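Local coordinates for protein alanine racemase 1 (Caldanaerobacter subterraneus subsp. tengcongensis MB4, PDB 4Y2W) that belongs to the alanine racemase family and forms a two-subunit assembly, its chain joining an eight-stranded TIM barrel to a mostly beta C-terminal domain, here with alanine bound, at residues I283-G286 with Y287-L291; R293-S296 with N297-L301. The protein carries 1 engineered substitution. All coordinates share one frame; numbering follows the deposited sequence.

How the contacts relate
Both contacts lie in the C-terminal domain, on the connection between strands 278-283 and 300-303 of the mixed sheet. Contact 1 comes first, as the chain leaves strand 278-283. Contact 2 follows it and runs into strand 300-303. Their centres are about 12 Å apart. They touch at Ile283 CD1 and Leu301 CD1, 3.6 Å apart, and again where Tyr287 CE2 lies 3.8 Å from Arg293 CD. Contact 1 supplies Tyr287 to an alanine site. Both reach the second subunit, where Glu361 is packed by Tyr287 and hydrogen-bonded by Arg293 N. The connection thus joins the sheet, this site and the subunit interface.

Contact 1: I283-G286 with Y287-L291; sequences IPVG and YADGL. With ALA (alanine), chain D.
Gly286 and Asp289 are tied by two hydrogen bonds in a turn of type I geometry, 286-289, which follows strand 278-283 of the C-terminal domain. Gly286 N donates to Asp289 OD2 over 3.2 Å, with an N-H...O angle of 163°. The carboxylate oxygen is met on its anti side, somewhat out of plane. In return, Asp289 N reaches Gly286 O at 3.2 Å from above the carbonyl plane. The same oxygen takes a weak bond from Leu291 N at 3.3 Å. With a weak bond from Gly290 N to Tyr287 O and the positive phi of Gly290 (111°), the chain reversal is Schellman-like.

Val285 CG1 makes an apolar contact with Leu291 CD2 at 4.1 Å, the two side chains crossing at about a right angle. Val285 CG2 lies beside the Asp289 carboxylate.

Tyr287 leads away from the turn into an alanine pocket. Its CG lies between its own N and carbonyl carbon (chi1 54°), which carries the ring toward the ligand. Alanine OXT lies at the ring's edge, near its plane, and accepts from Tyr287 OH at 2.8 Å. Met316 N and Tyr268 OH also bind this ligand.

Further out, Pro284 centres an inverse gamma turn, and its carbonyl bonds to Thr9 OG1. Two arginines would tend to keep the buried carboxylate ionised: Asp289 OD1 pairs with Arg369 NE, and OD2 with Arg7 NH2.

Contact 2: R293-S296 with N297-L301; sequences RRLS and NNYKL
Leu295 and Asn298 close a type II beta turn between a short 3-10 segment, 293-295, and strand 300-303. The turn rests on one backbone hydrogen bond across the two segments. Asn298 N donates to Leu295 O over 3.0 Å, with an N-H...O angle of 165°. The donor stands above the carbonyl plane. Asn297 takes the third position with positive phi (57°), as this kind of turn requires. Just before it, Ser296 N bonds to Arg293 O at 3.0 Å, so one turn runs into the next.

Polar side chains link the loop to its surroundings. Ser296 OG lies beside its own backbone N, anti to the carbonyl carbon (chi1 -59°). This turns it back to donate a hydrogen bond to Arg293 O, though the modelled length is so short that it is doubtful. Ser296 OG also bonds to Val314 N, and Asn297 OD1 accepts from Gly312 N, which ties the turn to the chain around 312-314.

Apolar contact is made by Leu295 and Tyr299, which lie side by side and point the same way. Their CB atoms are 4.0 Å apart, and Leu295 CD2 is 4.1 Å from Tyr299 CB. The tyrosine ring meets Leu301 CD2 at its edge, in plane.

Leu295 and Tyr299 together pack on Met351 and Lys354 of helix 348-354 and on Ile310 of strand 306-311. Backbone bonds from Tyr299 to Ile310 and from Leu301 to Val308 then join the chain to that antiparallel strand.

Contact 1: I283-G286 with Y287-L291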
loop_
_atom_site.group_PDB
_atom_site.type_symbol
_atom_site.label_atom_id
_atom_site.label_comp_id
_atom_site.label_asym_id
_atom_site.label_seq_id
_atom_site.Cartn_x
_atom_site.Cartn_y
_atom_site.Cartn_z
ATOM N N ILE A 283 -11.624 1.212 -16.123
ATOM C CA ILE A 283 -11.781 1.899 -14.846
ATOM C C ILE A 283 -10.412 2.253 -14.274
ATOM O O ILE A 283 -9.487 1.440 -14.312
ATOM C CB ILE A 283 -12.614 1.073 -13.838
ATOM C CG1 ILE A 283 -12.122 -0.383 -13.762
ATOM C CG2 ILE A 283 -14.089 1.105 -14.221
ATOM C CD1 ILE A 283 -12.976 -1.271 -12.877
ATOM N N PRO A 284 -10.274 3.474 -13.734
ATOM C CA PRO A 284 -8.963 3.961 -13.325
ATOM C C PRO A 284 -8.540 3.447 -11.947
ATOM O O PRO A 284 -8.201 4.235 -11.064
ATOM C CB PRO A 284 -9.158 5.478 -13.326
ATOM C CG PRO A 284 -10.579 5.648 -12.903
ATOM C CD PRO A 284 -11.331 4.461 -13.450
ATOM N N VAL A 285 -8.556 2.127 -11.777
ATOM C CA VAL A 285 -8.027 1.493 -10.576
ATOM C C VAL A 285 -7.174 0.292 -10.973
ATOM O O VAL A 285 -7.570 -0.510 -11.818
ATOM C CB VAL A 285 -9.146 1.073 -9.591
ATOM C CG1 VAL A 285 -10.011 -0.046 -10.162
ATOM C CG2 VAL A 285 -8.547 0.668 -8.246
ATOM N N GLY A 286 -5.997 0.183 -10.366
ATOM C CA GLY A 286 -5.073 -0.909 -10.660
ATOM C C GLY A 286 -4.400 -1.417 -9.403
ATOM O O GLY A 286 -4.851 -1.120 -8.298
ATOM N N TYR A 287 -3.316 -2.174 -9.565
ATOM C CA TYR A 287 -2.679 -2.832 -8.416
ATOM C C TYR A 287 -1.882 -1.891 -7.515
ATOM O O TYR A 287 -1.665 -2.198 -6.340
ATOM C CB TYR A 287 -1.832 -4.043 -8.839
ATOM C CG TYR A 287 -0.775 -3.806 -9.899
ATOM C CD1 TYR A 287 0.413 -3.145 -9.597
ATOM C CD2 TYR A 287 -0.944 -4.289 -11.194
ATOM C CE1 TYR A 287 1.389 -2.950 -10.563
ATOM C CE2 TYR A 287 0.026 -4.101 -12.163
ATOM C CZ TYR A 287 1.189 -3.431 -11.843
ATOM O OH TYR A 287 2.143 -3.239 -12.812
ATOM N N ALA A 288 -1.466 -0.748 -8.046
ATOM C CA ALA A 288 -0.793 0.257 -7.234
ATOM C C ALA A 288 -1.761 0.931 -6.264
ATOM O O ALA A 288 -1.331 1.583 -5.311
ATOM C CB ALA A 288 -0.130 1.296 -8.121
ATOM N N ASP A 289 -3.061 0.780 -6.518
ATOM C CA ASP A 289 -4.101 1.318 -5.643
ATOM C C ASP A 289 -4.557 0.328 -4.577
ATOM O O ASP A 289 -5.277 0.708 -3.649
ATOM C CB ASP A 289 -5.304 1.757 -6.475
ATOM C CG ASP A 289 -4.970 2.886 -7.424
ATOM O OD1 ASP A 289 -4.280 3.833 -7.001
ATOM O OD2 ASP A 289 -5.396 2.842 -8.598
ATOM N N GLY A 290 -4.138 -0.931 -4.707
ATOM C CA GLY A 290 -4.541 -1.994 -3.785
ATOM C C GLY A 290 -5.457 -3.053 -4.378
ATOM O O GLY A 290 -6.026 -3.857 -3.640
ATOM N N LEU A 291 -5.613 -3.060 -5.700
ATOM C CA LEU A 291 -6.397 -4.094 -6.367
ATOM C C LEU A 291 -5.459 -5.199 -6.832
ATOM O O LEU A 291 -4.749 -5.034 -7.817
ATOM C CB LEU A 291 -7.169 -3.511 -7.553
ATOM C CG LEU A 291 -8.176 -4.471 -8.187
ATOM C CD1 LEU A 291 -9.226 -4.879 -7.163
ATOM C CD2 LEU A 291 -8.827 -3.853 -9.416
HETATM N N ALA D . 1.529 -0.234 -17.542
HETATM C CA ALA D . 2.270 -1.305 -16.819
HETATM C C ALA D . 1.316 -2.088 -15.916
HETATM O O ALA D . 0.268 -1.570 -15.533
HETATM C CB ALA D . 3.417 -0.709 -16.010
HETATM O OXT ALA D . 1.551 -3.245 -15.547
#

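Contact 2: R293-S296 with N297-L301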
loop_
_atom_site.group_PDB
_atom_site.type_symbol
_atom_site.label_atom_id
_atom_site.label_comp_id
_atom_site.label_asym_id
_atom_site.label_seq_id
_atom_site.Cartn_x
_atom_site.Cartn_y
_atom_site.Cartn_z
ATOM N N ARG A 293 -3.334 -7.980 -8.392
ATOM C CA ARG A 293 -3.193 -8.410 -9.775
ATOM C C ARG A 293 -3.671 -9.850 -10.009
ATOM O O ARG A 293 -4.012 -10.214 -11.138
ATOM C CB ARG A 293 -1.734 -8.250 -10.209
ATOM C CG ARG A 293 -1.488 -8.456 -11.689
ATOM C CD ARG A 293 -0.134 -7.901 -12.095
ATOM N NE ARG A 293 0.352 -8.517 -13.326
ATOM C CZ ARG A 293 0.945 -9.706 -13.399
ATOM N NH1 ARG A 293 1.147 -10.439 -12.308
ATOM N NH2 ARG A 293 1.339 -10.170 -14.577
ATOM N N ARG A 294 -3.705 -10.665 -8.954
ATOM C CA ARG A 294 -4.205 -12.044 -9.062
ATOM C C ARG A 294 -5.706 -12.121 -9.372
ATOM O O ARG A 294 -6.191 -13.173 -9.781
ATOM C CB ARG A 294 -3.857 -12.871 -7.812
ATOM C CG ARG A 294 -2.427 -13.404 -7.829
ATOM C CD ARG A 294 -2.062 -14.181 -6.574
ATOM N NE ARG A 294 -2.115 -13.330 -5.386
ATOM C CZ ARG A 294 -2.695 -13.647 -4.224
ATOM N NH1 ARG A 294 -3.269 -14.837 -4.026
ATOM N NH2 ARG A 294 -2.673 -12.762 -3.229
ATOM N N LEU A 295 -6.426 -11.012 -9.198
ATOM C CA LEU A 295 -7.832 -10.924 -9.602
ATOM C C LEU A 295 -8.016 -10.818 -11.122
ATOM O O LEU A 295 -9.147 -10.813 -11.605
ATOM C CB LEU A 295 -8.515 -9.736 -8.922
ATOM C CG LEU A 295 -8.491 -9.699 -7.391
ATOM C CD1 LEU A 295 -9.257 -8.484 -6.899
ATOM C CD2 LEU A 295 -9.066 -10.967 -6.785
ATOM N N SER A 296 -6.915 -10.715 -11.866
ATOM C CA SER A 296 -6.942 -10.817 -13.327
ATOM C C SER A 296 -7.791 -12.007 -13.774
ATOM O O SER A 296 -7.463 -13.151 -13.455
ATOM C CB SER A 296 -5.517 -10.996 -13.862
ATOM O OG SER A 296 -4.672 -9.920 -13.485
ATOM N N ASN A 297 -8.886 -11.732 -14.487
ATOM C CA ASN A 297 -9.794 -12.773 -14.993
ATOM C C ASN A 297 -10.397 -13.708 -13.929
ATOM O O ASN A 297 -10.697 -14.867 -14.232
ATOM C CB ASN A 297 -9.099 -13.623 -16.073
ATOM C CG ASN A 297 -8.898 -12.873 -17.370
ATOM O OD1 ASN A 297 -9.864 -12.479 -18.026
ATOM N ND2 ASN A 297 -7.642 -12.687 -17.763
ATOM N N ASN A 298 -10.567 -13.228 -12.697
ATOM C CA ASN A 298 -11.314 -13.987 -11.682
ATOM C C ASN A 298 -11.748 -13.125 -10.508
ATOM O O ASN A 298 -11.415 -13.392 -9.349
ATOM C CB ASN A 298 -10.561 -15.243 -11.194
ATOM C CG ASN A 298 -9.248 -14.918 -10.518
ATOM O OD1 ASN A 298 -8.592 -13.942 -10.870
ATOM N ND2 ASN A 298 -8.856 -15.734 -9.546
ATOM N N TYR A 299 -12.493 -12.079 -10.828
ATOM C CA TYR A 299 -13.313 -11.394 -9.847
ATOM C C TYR A 299 -14.395 -10.624 -10.581
ATOM O O TYR A 299 -14.254 -10.321 -11.766
ATOM C CB TYR A 299 -12.483 -10.458 -8.958
ATOM C CG TYR A 299 -13.133 -10.175 -7.614
ATOM C CD1 TYR A 299 -13.291 -11.188 -6.665
ATOM C CD2 TYR A 299 -13.594 -8.900 -7.291
ATOM C CE1 TYR A 299 -13.892 -10.937 -5.441
ATOM C CE2 TYR A 299 -14.192 -8.642 -6.068
ATOM C CZ TYR A 299 -14.339 -9.662 -5.147
ATOM O OH TYR A 299 -14.931 -9.403 -3.931
ATOM N N LYS A 300 -15.480 -10.328 -9.878
ATOM C CA LYS A 300 -16.567 -9.545 -10.439
ATOM C C LYS A 300 -16.868 -8.373 -9.521
ATOM O O LYS A 300 -17.034 -8.552 -8.315
ATOM C CB LYS A 300 -17.803 -10.419 -10.630
ATOM C CG LYS A 300 -17.557 -11.620 -11.528
ATOM C CD LYS A 300 -18.785 -12.507 -11.637
ATOM C CE LYS A 300 -18.514 -13.694 -12.549
ATOM N NZ LYS A 300 -19.761 -14.445 -12.864
ATOM N N LEU A 301 -16.911 -7.174 -10.100
ATOM C CA LEU A 301 -17.209 -5.946 -9.360
ATOM C C LEU A 301 -18.672 -5.590 -9.546
ATOM O O LEU A 301 -19.334 -6.113 -10.442
ATOM C CB LEU A 301 -16.340 -4.790 -9.861
ATOM C CG LEU A 301 -14.845 -5.049 -10.051
ATOM C CD1 LEU A 301 -14.167 -3.801 -10.600
ATOM C CD2 LEU A 301 -14.182 -5.490 -8.757
#